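Long-range contact in envelopment polyprotein (Bovine Schmallenberg virus BH80/Germany/2011, PDB 7A56), which probably mediates fusion of the viral and host membranes during entry, as a class II fusion glycoprotein captured in its postfusion form: residues A[373-387]-A[399-413]. Sequence-based numbering, arbitrary orientation.
Sequences MACALKLSTNTIGSC and IIAVDPMQSEYSIKL
Strands 373-381 and 408-413 pair antiparallel from M373–L413 to K378–E408, with L379 N beyond it bonded to S407 O (3.0 Å); past the bends, 385-387 and 399-402 pair again with the register shifted by one. L377, Y409 and I411 in the first pair turn inward, as do C387 and V402 in the second. The L379 side chain packs between the sheets at about a right angle to that of Y409, with CB 3.7 Å from Y409 CE1 and CD1 over one ring face near the rim, while Q406 NE2 lies over the opposite face and donates to E408 O. The Y409 hydroxyl donates to Q406 O (2.9 Å), tying the ring to the D403–Q406 type I turn. V402 bridges the two pairs: with CG1 anti to its carbonyl carbon (chi1 -59°), that methyl meets C387 SG (3.9 Å) and L379 CD1 (4.1 Å), and CG2 lies against T381 OG1 and T383 O. P404 CD packs on I384 CG1 (3.6 Å), closing the bend. Disulfides join C375 to C363 and C387 to C427. Strand 356-365 flanks 373-381 and 422-426 flanks 385-391; each segment crosses between facing sheets of a β-sandwich, consistent with the immunoglobulin-like domain III of class II fusion proteins.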
loop_
_atom_site.group_PDB
_atom_site.type_symbol
_atom_site.label_atom_id
_atom_site.label_comp_id
_atom_site.label_asym_id
_atom_site.label_seq_id
_atom_site.Cartn_x
_atom_site.Cartn_y
_atom_site.Cartn_z
ATOM N N MET A 373 12.308 16.313 -13.398
ATOM C CA MET A 373 12.901 17.635 -13.335
ATOM C C MET A 373 13.363 17.823 -11.896
ATOM O O MET A 373 12.537 17.878 -10.990
ATOM C CB MET A 373 11.857 18.660 -13.761
ATOM C CG MET A 373 12.297 20.088 -13.724
ATOM S SD MET A 373 13.690 20.405 -14.787
ATOM C CE MET A 373 13.015 20.235 -16.452
ATOM N N ALA A 374 14.674 17.863 -11.663
ATOM C CA ALA A 374 15.192 17.953 -10.296
ATOM C C ALA A 374 15.445 19.418 -9.962
ATOM O O ALA A 374 16.108 20.127 -10.737
ATOM C CB ALA A 374 16.482 17.135 -10.159
ATOM N N CYS A 375 14.914 19.886 -8.824
ATOM C CA CYS A 375 15.115 21.275 -8.413
ATOM C C CYS A 375 15.822 21.332 -7.068
ATOM O O CYS A 375 15.404 20.669 -6.117
ATOM C CB CYS A 375 13.786 22.041 -8.319
ATOM S SG CYS A 375 12.903 22.247 -9.914
ATOM N N ALA A 376 16.895 22.121 -7.001
ATOM C CA ALA A 376 17.505 22.546 -5.744
ATOM C C ALA A 376 16.964 23.919 -5.353
ATOM O O ALA A 376 17.049 24.879 -6.126
ATOM C CB ALA A 376 19.031 22.599 -5.867
ATOM N N LEU A 377 16.431 24.013 -4.152
ATOM C CA LEU A 377 15.960 25.260 -3.581
ATOM C C LEU A 377 16.861 25.666 -2.419
ATOM O O LEU A 377 17.245 24.828 -1.586
ATOM C CB LEU A 377 14.512 25.108 -3.091
ATOM C CG LEU A 377 13.403 25.108 -4.158
ATOM C CD1 LEU A 377 13.414 23.850 -5.005
ATOM C CD2 LEU A 377 12.036 25.247 -3.506
ATOM N N LYS A 378 17.157 26.961 -2.335
ATOM C CA LYS A 378 17.628 27.561 -1.089
ATOM C C LYS A 378 16.493 28.381 -0.467
ATOM O O LYS A 378 16.009 29.346 -1.083
ATOM C CB LYS A 378 18.869 28.424 -1.326
ATOM C CG LYS A 378 20.107 27.626 -1.722
ATOM C CD LYS A 378 21.343 28.183 -1.038
ATOM C CE LYS A 378 22.611 27.544 -1.575
ATOM N NZ LYS A 378 23.171 28.235 -2.784
ATOM N N LEU A 379 16.108 27.999 0.754
ATOM C CA LEU A 379 14.976 28.559 1.501
ATOM C C LEU A 379 15.461 29.256 2.758
ATOM O O LEU A 379 16.357 28.751 3.444
ATOM C CB LEU A 379 13.979 27.497 1.970
ATOM C CG LEU A 379 13.183 26.756 0.921
ATOM C CD1 LEU A 379 11.972 26.152 1.564
ATOM C CD2 LEU A 379 12.810 27.706 -0.190
ATOM N N SER A 380 14.830 30.390 3.073
ATOM C CA SER A 380 14.931 31.049 4.378
ATOM C C SER A 380 13.586 30.947 5.095
ATOM O O SER A 380 12.529 30.996 4.464
ATOM C CB SER A 380 15.339 32.515 4.241
ATOM O OG SER A 380 16.720 32.621 3.980
ATOM N N THR A 381 13.634 30.749 6.404
ATOM C CA THR A 381 12.402 30.684 7.181
ATOM C C THR A 381 12.673 31.239 8.565
ATOM O O THR A 381 13.779 31.111 9.105
ATOM C CB THR A 381 11.842 29.240 7.253
ATOM O OG1 THR A 381 10.676 29.208 8.080
ATOM C CG2 THR A 381 12.905 28.232 7.805
ATOM N N ASN A 382 11.667 31.905 9.120
ATOM C CA ASN A 382 11.813 32.443 10.469
ATOM C C ASN A 382 11.436 31.415 11.547
ATOM O O ASN A 382 11.516 31.735 12.748
ATOM C CB ASN A 382 11.001 33.759 10.612
ATOM C CG ASN A 382 9.474 33.567 10.482
ATOM O OD1 ASN A 382 8.969 32.629 9.872
ATOM N ND2 ASN A 382 8.744 34.488 11.066
ATOM N N THR A 383 11.130 30.174 11.152
ATOM C CA THR A 383 10.629 29.175 12.083
ATOM C C THR A 383 10.774 27.769 11.490
ATOM O O THR A 383 10.618 27.560 10.293
ATOM C CB THR A 383 9.148 29.425 12.474
ATOM O OG1 THR A 383 8.746 28.502 13.495
ATOM C CG2 THR A 383 8.155 29.333 11.296
ATOM N N ILE A 384 11.024 26.812 12.373
ATOM C CA ILE A 384 10.686 25.429 12.087
ATOM C C ILE A 384 9.210 25.376 11.770
ATOM O O ILE A 384 8.400 25.994 12.465
ATOM C CB ILE A 384 11.010 24.553 13.306
ATOM C CG1 ILE A 384 12.526 24.563 13.570
ATOM C CG2 ILE A 384 10.421 23.121 13.108
ATOM C CD1 ILE A 384 12.897 23.991 14.935
ATOM N N GLY A 385 8.833 24.645 10.725
ATOM C CA GLY A 385 7.415 24.571 10.413
ATOM C C GLY A 385 7.176 23.578 9.286
ATOM O O GLY A 385 8.054 22.789 8.927
ATOM N N SER A 386 5.980 23.630 8.743
ATOM C CA SER A 386 5.572 22.727 7.680
ATOM C C SER A 386 4.820 23.592 6.688
ATOM O O SER A 386 3.971 24.370 7.095
ATOM C CB SER A 386 4.660 21.617 8.215
ATOM O OG SER A 386 4.271 20.752 7.152
ATOM N N CYS A 387 5.157 23.504 5.404
ATOM C CA CYS A 387 4.562 24.353 4.386
ATOM C C CYS A 387 3.915 23.543 3.286
ATOM O O CYS A 387 4.434 22.514 2.877
ATOM C CB CYS A 387 5.610 25.238 3.721
ATOM S SG CYS A 387 6.261 26.454 4.809
ATOM N N ILE A 399 3.622 18.581 1.118
ATOM C CA ILE A 399 4.036 19.492 2.181
ATOM C C ILE A 399 5.508 19.228 2.415
ATOM O O ILE A 399 6.001 18.111 2.193
ATOM C CB ILE A 399 3.208 19.286 3.477
ATOM C CG1 ILE A 399 3.493 17.926 4.043
ATOM C CG2 ILE A 399 1.722 19.337 3.201
ATOM C CD1 ILE A 399 3.075 17.809 5.493
ATOM N N ILE A 400 6.222 20.271 2.822
ATOM C CA ILE A 400 7.657 20.190 3.058
ATOM C C ILE A 400 7.973 20.807 4.422
ATOM O O ILE A 400 7.467 21.883 4.768
ATOM C CB ILE A 400 8.454 20.882 1.924
ATOM C CG1 ILE A 400 9.954 20.503 1.967
ATOM C CG2 ILE A 400 8.181 22.404 1.942
ATOM C CD1 ILE A 400 10.750 21.016 0.738
ATOM N N ALA A 401 8.818 20.128 5.202
ATOM C CA ALA A 401 9.222 20.699 6.483
ATOM C C ALA A 401 10.313 21.730 6.242
ATOM O O ALA A 401 11.245 21.486 5.490
ATOM C CB ALA A 401 9.742 19.618 7.425
ATOM N N VAL A 402 10.196 22.884 6.890
ATOM C CA VAL A 402 11.192 23.945 6.775
ATOM C C VAL A 402 11.889 24.107 8.118
ATOM O O VAL A 402 11.308 23.861 9.195
ATOM C CB VAL A 402 10.595 25.294 6.290
ATOM C CG1 VAL A 402 9.916 25.099 4.897
ATOM C CG2 VAL A 402 9.604 25.900 7.294
ATOM N N ASP A 403 13.127 24.548 8.046
ATOM C CA ASP A 403 14.039 24.469 9.173
ATOM C C ASP A 403 15.021 25.623 9.044
ATOM O O ASP A 403 15.690 25.743 8.018
ATOM C CB ASP A 403 14.724 23.091 9.150
ATOM C CG ASP A 403 15.815 22.907 10.218
ATOM O OD1 ASP A 403 15.882 23.661 11.196
ATOM O OD2 ASP A 403 16.619 21.962 10.066
ATOM N N PRO A 404 15.069 26.538 10.021
ATOM C CA PRO A 404 16.127 27.554 10.030
ATOM C C PRO A 404 17.543 27.002 9.961
ATOM O O PRO A 404 18.435 27.753 9.595
ATOM C CB PRO A 404 15.904 28.289 11.365
ATOM C CG PRO A 404 14.491 28.006 11.740
ATOM C CD PRO A 404 14.187 26.633 11.190
ATOM N N MET A 405 17.802 25.771 10.400
ATOM C CA MET A 405 19.166 25.253 10.423
ATOM C C MET A 405 19.493 24.530 9.130
ATOM O O MET A 405 20.588 23.966 9.014
ATOM C CB MET A 405 19.390 24.267 11.588
ATOM C CG MET A 405 19.004 24.753 12.976
ATOM S SD MET A 405 20.029 26.156 13.353
ATOM C CE MET A 405 21.668 25.508 13.343
ATOM N N GLN A 406 18.555 24.495 8.186
ATOM C CA GLN A 406 18.813 23.892 6.871
ATOM C C GLN A 406 18.472 24.882 5.763
ATOM O O GLN A 406 17.363 25.410 5.725
ATOM C CB GLN A 406 18.003 22.591 6.697
ATOM C CG GLN A 406 18.269 21.856 5.377
ATOM C CD GLN A 406 17.659 20.466 5.340
ATOM O OE1 GLN A 406 17.713 19.715 6.336
ATOM N NE2 GLN A 406 17.085 20.099 4.177
ATOM N N SER A 407 19.412 25.109 4.846
ATOM C CA SER A 407 19.157 26.070 3.783
ATOM C C SER A 407 18.865 25.419 2.438
ATOM O O SER A 407 18.173 26.021 1.613
ATOM C CB SER A 407 20.346 27.014 3.635
ATOM O OG SER A 407 21.208 26.535 2.628
ATOM N N GLU A 408 19.367 24.208 2.210
ATOM C CA GLU A 408 19.255 23.531 0.923
ATOM C C GLU A 408 18.182 22.450 0.995
ATOM O O GLU A 408 18.151 21.653 1.944
ATOM C CB GLU A 408 20.610 22.942 0.519
ATOM C CG GLU A 408 21.606 24.011 0.138
ATOM C CD GLU A 408 22.940 23.435 -0.311
ATOM O OE1 GLU A 408 23.065 22.187 -0.403
ATOM O OE2 GLU A 408 23.865 24.236 -0.580
ATOM N N TYR A 409 17.275 22.462 0.018
ATOM C CA TYR A 409 16.154 21.530 -0.089
ATOM C C TYR A 409 16.102 21.074 -1.539
ATOM O O TYR A 409 16.391 21.867 -2.429
ATOM C CB TYR A 409 14.816 22.208 0.297
ATOM C CG TYR A 409 14.801 22.736 1.710
ATOM C CD1 TYR A 409 15.444 23.928 2.034
ATOM C CD2 TYR A 409 14.147 22.027 2.735
ATOM C CE1 TYR A 409 15.461 24.397 3.331
ATOM C CE2 TYR A 409 14.149 22.498 4.044
ATOM C CZ TYR A 409 14.807 23.667 4.328
ATOM O OH TYR A 409 14.823 24.110 5.604
ATOM N N SER A 410 15.790 19.807 -1.799
ATOM C CA SER A 410 15.655 19.383 -3.192
ATOM C C SER A 410 14.336 18.660 -3.391
ATOM O O SER A 410 13.884 17.931 -2.510
ATOM C CB SER A 410 16.812 18.483 -3.644
ATOM O OG SER A 410 16.983 17.407 -2.763
ATOM N N ILE A 411 13.734 18.846 -4.569
ATOM C CA ILE A 411 12.448 18.237 -4.899
ATOM C C ILE A 411 12.515 17.693 -6.316
ATOM O O ILE A 411 13.320 18.135 -7.138
ATOM C CB ILE A 411 11.264 19.224 -4.814
ATOM C CG1 ILE A 411 11.370 20.330 -5.859
ATOM C CG2 ILE A 411 11.080 19.742 -3.387
ATOM C CD1 ILE A 411 10.318 21.417 -5.652
ATOM N N LYS A 412 11.636 16.737 -6.605
ATOM C CA LYS A 412 11.512 16.187 -7.949
ATOM C C LYS A 412 10.151 16.571 -8.513
ATOM O O LYS A 412 9.151 16.580 -7.783
ATOM C CB LYS A 412 11.709 14.671 -7.929
ATOM C CG LYS A 412 11.375 13.969 -9.219
ATOM C CD LYS A 412 11.695 12.477 -9.132
ATOM C CE LYS A 412 10.701 11.683 -8.267
ATOM N NZ LYS A 412 10.756 10.188 -8.540
ATOM N N LEU A 413 10.140 16.973 -9.783
ATOM C CA LEU A 413 8.950 17.437 -10.485
ATOM C C LEU A 413 8.713 16.625 -11.748
ATOM O O LEU A 413 9.641 16.117 -12.381
ATOM C CB LEU A 413 9.056 18.917 -10.872
ATOM C CG LEU A 413 9.287 19.895 -9.714
ATOM C CD1 LEU A 413 9.421 21.296 -10.299
ATOM C CD2 LEU A 413 8.200 19.814 -8.637
#